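Local coordinates for protein NAD-dependent epimerase/dehydratase (Methanobrevibacter ruminantium, PDB 6DNT) that probably interconverts UDP-N-acetylglucosamine and its 4-epimer using bound NAD, and also binds the bacterial cell-wall intermediate UDP-N-acetylmuramic acid, at residues 105-110 and 259-264. Residues are numbered along the deposited sequence; the frame is centred on the assembly and turned at random. Where two conformers were deposited one is given.
Sequences YVFHLA and LSAESD. With NAD (nicotinamide-adenine-dinucleotide), chain B.
Tyr-105 lays one face of its ring over the methyl group of Ala-261, joining a central strand of the NAD-binding Rossmann fold to the last turn of helix 250-262. The union is a CH-pi contact: Ala-261 CB stands 4.2 Å from the centroid of the Tyr-105 ring and 12° off its normal, so the methyl sits almost squarely over the middle of the ring. Tyr-105 CG lies anti to its carbonyl carbon (chi1 -58°), a setting that carries the ring across the helix end and brings Ala-261 O, on the same face as the methyl, to 3.5 Å from Tyr-105 CE1. Phe-107, two residues along the same strand, shares the methyl from another direction. Its ring meets Ala-261 obliquely, with CZ 3.8 Å from CB, and the small methyl thus serves two aromatic rings; Ile-149 of the adjoining parallel strand 147-153 touches both Phe-107 and Ala-261. No hydrogen bond links the two segments; they meet through van der Waals and CH-pi contact, mostly apolar. With an alanine at Tyr-105 the methyl would keep only Phe-107 of its two rings, and a gap would probably open beside the helix end. Beyond the strand's end the chain enters the cofactor pocket, where Ala-110 CB approaches the adenine at C4A of NAD to 3.6 Å and Leu-109 O accepts a weak hydrogen bond, 3.0 Å long, from the ribose hydroxyl O3D of NAD.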
ATOM      1  N   TYR A 105     -21.716   8.609   7.900  1.00 16.32           N
ATOM      2  CA  TYR A 105     -20.603   8.764   6.960  1.00 15.93           C
ATOM      3  C   TYR A 105     -19.349   9.192   7.697  1.00 14.22           C
ATOM      4  O   TYR A 105     -19.433   9.862   8.729  1.00 13.94           O
ATOM      5  CB  TYR A 105     -20.918   9.826   5.913  1.00 17.37           C
ATOM      6  CG  TYR A 105     -22.157   9.558   5.117  1.00 19.28           C
ATOM      7  CD1 TYR A 105     -22.250   8.439   4.301  1.00 20.84           C
ATOM      8  CD2 TYR A 105     -23.249  10.426   5.174  1.00 21.90           C
ATOM      9  CE1 TYR A 105     -23.393   8.184   3.561  1.00 22.32           C
ATOM     10  CE2 TYR A 105     -24.399  10.175   4.442  1.00 23.56           C
ATOM     11  CZ  TYR A 105     -24.466   9.050   3.645  1.00 24.10           C
ATOM     12  OH  TYR A 105     -25.605   8.803   2.920  1.00 27.02           O
ATOM     13  N   VAL A 106     -18.198   8.791   7.158  1.00 12.92           N
ATOM     14  CA  VAL A 106     -16.902   9.169   7.684  1.00 12.21           C
ATOM     15  C   VAL A 106     -16.076   9.784   6.562  1.00 11.81           C
ATOM     16  O   VAL A 106     -15.859   9.164   5.531  1.00 11.96           O
ATOM     17  CB  VAL A 106     -16.154   7.961   8.279  1.00 12.05           C
ATOM     18  CG1 VAL A 106     -14.752   8.352   8.723  1.00 12.35           C
ATOM     19  CG2 VAL A 106     -16.954   7.374   9.439  1.00 12.35           C
ATOM     20  N   PHE A 107     -15.641  11.019   6.780  1.00 11.44           N
ATOM     21  CA  PHE A 107     -14.765  11.734   5.841  1.00 11.35           C
ATOM     22  C   PHE A 107     -13.388  11.702   6.468  1.00 11.17           C
ATOM     23  O   PHE A 107     -13.187  12.279   7.546  1.00 11.76           O
ATOM     24  CB  PHE A 107     -15.225  13.167   5.645  1.00 11.63           C
ATOM     25  CG  PHE A 107     -16.598  13.284   5.064  1.00 11.56           C
ATOM     26  CD1 PHE A 107     -17.712  13.304   5.909  1.00 12.03           C
ATOM     27  CD2 PHE A 107     -16.796  13.361   3.691  1.00 11.90           C
ATOM     28  CE1 PHE A 107     -18.993  13.409   5.391  1.00 12.00           C
ATOM     29  CE2 PHE A 107     -18.080  13.465   3.174  1.00 12.20           C
ATOM     30  CZ  PHE A 107     -19.170  13.471   4.026  1.00 12.23           C
ATOM     31  N   HIS A 108     -12.447  11.000   5.840  1.00 10.30           N
ATOM     32  CA  HIS A 108     -11.140  10.822   6.436  1.00 10.32           C
ATOM     33  C   HIS A 108     -10.116  11.741   5.770  1.00 10.46           C
ATOM     34  O   HIS A 108      -9.571  11.414   4.718  1.00 10.37           O
ATOM     35  CB  HIS A 108     -10.709   9.356   6.366  1.00 10.18           C
ATOM     36  CG  HIS A 108      -9.369   9.091   6.953  1.00 10.03           C
ATOM     37  ND1 HIS A 108      -8.897   9.742   8.070  1.00  9.93           N
ATOM     38  CD2 HIS A 108      -8.400   8.215   6.592  1.00 10.33           C
ATOM     39  CE1 HIS A 108      -7.691   9.300   8.355  1.00 10.22           C
ATOM     40  NE2 HIS A 108      -7.368   8.369   7.477  1.00 10.25           N
ATOM     41  N   LEU A 109      -9.871  12.883   6.405  1.00 10.49           N
ATOM     42  CA  LEU A 109      -8.862  13.858   5.932  1.00 11.08           C
ATOM     43  C   LEU A 109      -7.644  13.951   6.822  1.00 11.51           C
ATOM     44  O   LEU A 109      -6.641  14.523   6.398  1.00 12.13           O
ATOM     45  CB  LEU A 109      -9.482  15.248   5.783  1.00 11.30           C
ATOM     46  CG  LEU A 109     -10.677  15.277   4.838  1.00 11.44           C
ATOM     47  CD1 LEU A 109     -11.983  15.413   5.610  1.00 11.75           C
ATOM     48  CD2 LEU A 109     -10.540  16.407   3.822  1.00 11.59           C
ATOM     49  N   ALA A 110      -7.701  13.407   8.048  1.00 11.22           N
ATOM     50  CA  ALA A 110      -6.555  13.488   8.950  1.00 11.49           C
ATOM     51  C   ALA A 110      -5.388  12.723   8.335  1.00 12.14           C
ATOM     52  O   ALA A 110      -5.566  11.598   7.886  1.00 12.63           O
ATOM     53  CB  ALA A 110      -6.885  12.937  10.344  1.00 11.80           C
ATOM     54  N   LEU A 259     -20.787  15.024  -2.372  1.00 15.77           N
ATOM     55  CA  LEU A 259     -21.382  14.260  -3.470  1.00 16.10           C
ATOM     56  C   LEU A 259     -20.946  12.787  -3.478  1.00 16.30           C
ATOM     57  O   LEU A 259     -21.756  11.907  -3.784  1.00 17.27           O
ATOM     58  CB  LEU A 259     -21.082  14.922  -4.817  1.00 17.01           C
ATOM     59  CG  LEU A 259     -21.815  16.244  -5.061  1.00 18.14           C
ATOM     60  CD1 LEU A 259     -21.244  16.975  -6.259  1.00 19.11           C
ATOM     61  CD2 LEU A 259     -23.307  16.003  -5.256  1.00 18.50           C
ATOM     62  N   SER A 260     -19.689  12.512  -3.116  1.00 15.61           N
ATOM     63  CA  SER A 260     -19.193  11.135  -3.047  1.00 15.18           C
ATOM     64  C   SER A 260     -19.902  10.324  -1.959  1.00 15.51           C
ATOM     65  O   SER A 260     -20.173   9.118  -2.132  1.00 15.80           O
ATOM     66  CB  SER A 260     -17.686  11.106  -2.782  1.00 14.92           C
ATOM     67  OG  SER A 260     -16.982  11.677  -3.861  1.00 15.42           O
ATOM     68  N   ALA A 261     -20.177  10.981  -0.843  1.00 16.14           N
ATOM     69  CA  ALA A 261     -20.878  10.347   0.270  1.00 17.94           C
ATOM     70  C   ALA A 261     -22.278   9.929  -0.150  1.00 20.35           C
ATOM     71  O   ALA A 261     -22.749   8.862   0.239  1.00 22.28           O
ATOM     72  CB  ALA A 261     -20.950  11.288   1.468  1.00 18.09           C
ATOM     73  N   GLU A 262     -22.925  10.772  -0.950  1.00 22.15           N
ATOM     74  CA  GLU A 262     -24.305  10.552  -1.409  1.00 25.23           C
ATOM     75  C   GLU A 262     -24.416   9.596  -2.600  1.00 25.25           C
ATOM     76  O   GLU A 262     -25.505   9.101  -2.880  1.00 26.73           O
ATOM     77  CB  GLU A 262     -24.949  11.888  -1.790  1.00 27.65           C
ATOM     78  CG  GLU A 262     -25.047  12.876  -0.637  1.00 30.82           C
ATOM     79  CD  GLU A 262     -25.508  14.260  -1.067  1.00 34.18           C
ATOM     80  OE1 GLU A 262     -25.199  14.701  -2.203  1.00 35.90           O
ATOM     81  OE2 GLU A 262     -26.186  14.919  -0.253  1.00 38.68           O
ATOM     82  N   SER A 263     -23.305   9.349  -3.293  1.00 24.24           N
ATOM     83  CA  SER A 263     -23.268   8.507  -4.492  1.00 25.23           C
ATOM     84  C   SER A 263     -23.327   7.016  -4.173  1.00 25.67           C
ATOM     85  O   SER A 263     -22.910   6.595  -3.087  1.00 25.95           O
ATOM     86  CB  SER A 263     -21.970   8.787  -5.272  1.00 25.10           C
ATOM     87  OG  SER A 263     -21.822   7.941  -6.415  1.00 27.14           O
ATOM     88  N   ASP A 264     -23.836   6.226  -5.123  0.80 26.97           N
ATOM     89  CA  ASP A 264     -23.780   4.757  -5.035  0.80 27.71           C
ATOM     90  C   ASP A 264     -22.457   4.183  -5.545  0.80 25.62           C
ATOM     91  O   ASP A 264     -22.228   2.978  -5.448  0.80 25.94           O
ATOM     92  CB  ASP A 264     -24.939   4.109  -5.812  0.80 30.69           C
ATOM     93  CG  ASP A 264     -26.285   4.256  -5.108  0.80 33.01           C
ATOM     94  OD1 ASP A 264     -26.332   4.463  -3.872  0.80 34.66           O
ATOM     95  OD2 ASP A 264     -27.315   4.142  -5.808  0.80 38.06           O
TER
HETATM   96  PA  NAD B 401      -4.067  19.759   6.979  1.00 10.97           P
HETATM   97  O1A NAD B 401      -4.561  21.174   6.966  1.00 10.85           O
HETATM   98  O2A NAD B 401      -2.763  19.467   7.637  1.00 11.10           O
HETATM   99  O5B NAD B 401      -5.241  18.881   7.649  1.00 11.24           O
HETATM  100  C5B NAD B 401      -4.966  17.645   8.305  1.00 11.34           C
HETATM  101  C4B NAD B 401      -5.690  17.710   9.634  1.00 11.01           C
HETATM  102  O4B NAD B 401      -5.542  16.447  10.287  1.00 11.22           O
HETATM  103  C3B NAD B 401      -5.111  18.760  10.576  1.00 11.11           C
HETATM  104  O3B NAD B 401      -6.176  19.541  11.099  1.00 11.15           O
HETATM  105  C2B NAD B 401      -4.364  17.972  11.640  1.00 11.06           C
HETATM  106  O2B NAD B 401      -4.325  18.568  12.947  1.00 11.33           O
HETATM  107  C1B NAD B 401      -5.108  16.651  11.628  1.00 10.92           C
HETATM  108  N9A NAD B 401      -4.325  15.453  11.965  1.00 11.60           N
HETATM  109  C8A NAD B 401      -3.151  15.051  11.417  1.00 11.47           C
HETATM  110  N7A NAD B 401      -2.765  13.856  11.930  1.00 12.16           N
HETATM  111  C5A NAD B 401      -3.740  13.467  12.795  1.00 12.17           C
HETATM  112  C6A NAD B 401      -3.974  12.308  13.671  1.00 12.77           C
HETATM  113  N6A NAD B 401      -3.077  11.310  13.718  1.00 13.25           N
HETATM  114  N1A NAD B 401      -5.120  12.298  14.421  1.00 12.26           N
HETATM  115  C2A NAD B 401      -6.014  13.300  14.372  1.00 11.98           C
HETATM  116  N3A NAD B 401      -5.867  14.395  13.589  1.00 11.69           N
HETATM  117  C4A NAD B 401      -4.759  14.510  12.801  1.00 11.80           C
HETATM  118  O3  NAD B 401      -4.017  19.184   5.475  1.00 10.71           O
HETATM  119  PN  NAD B 401      -5.039  19.390   4.283  1.00 10.65           P
HETATM  120  O1N NAD B 401      -6.373  19.885   4.757  1.00 10.76           O
HETATM  121  O2N NAD B 401      -4.335  20.116   3.169  1.00 11.55           O
HETATM  122  O5D NAD B 401      -5.171  17.866   3.809  1.00 10.63           O
HETATM  123  C5D NAD B 401      -6.355  17.124   4.118  1.00 10.59           C
HETATM  124  C4D NAD B 401      -6.266  15.776   3.405  1.00 10.70           C
HETATM  125  O4D NAD B 401      -6.211  15.996   1.993  1.00 10.80           O
HETATM  126  C3D NAD B 401      -5.021  14.981   3.782  1.00 10.94           C
HETATM  127  O3D NAD B 401      -5.322  13.575   3.840  1.00 10.88           O
HETATM  128  C2D NAD B 401      -4.075  15.270   2.643  1.00 11.35           C
HETATM  129  O2D NAD B 401      -3.090  14.255   2.499  1.00 12.39           O
HETATM  130  C1D NAD B 401      -5.034  15.357   1.477  1.00 11.27           C
HETATM  131  N1N NAD B 401      -4.542  16.109   0.317  1.00 11.82           N
HETATM  132  C2N NAD B 401      -4.335  17.436   0.379  1.00 11.77           C
HETATM  133  C3N NAD B 401      -3.886  18.139  -0.734  1.00 12.01           C
HETATM  134  C7N NAD B 401      -3.622  19.627  -0.727  1.00 12.13           C
HETATM  135  O7N NAD B 401      -3.232  20.153  -1.763  1.00 12.23           O
HETATM  136  N7N NAD B 401      -3.769  20.357   0.375  1.00 11.76           N
HETATM  137  C4N NAD B 401      -3.674  17.424  -1.916  1.00 12.63           C
HETATM  138  C5N NAD B 401      -3.881  16.056  -1.959  1.00 12.48           C
HETATM  139  C6N NAD B 401      -4.307  15.411  -0.814  1.00 12.42           C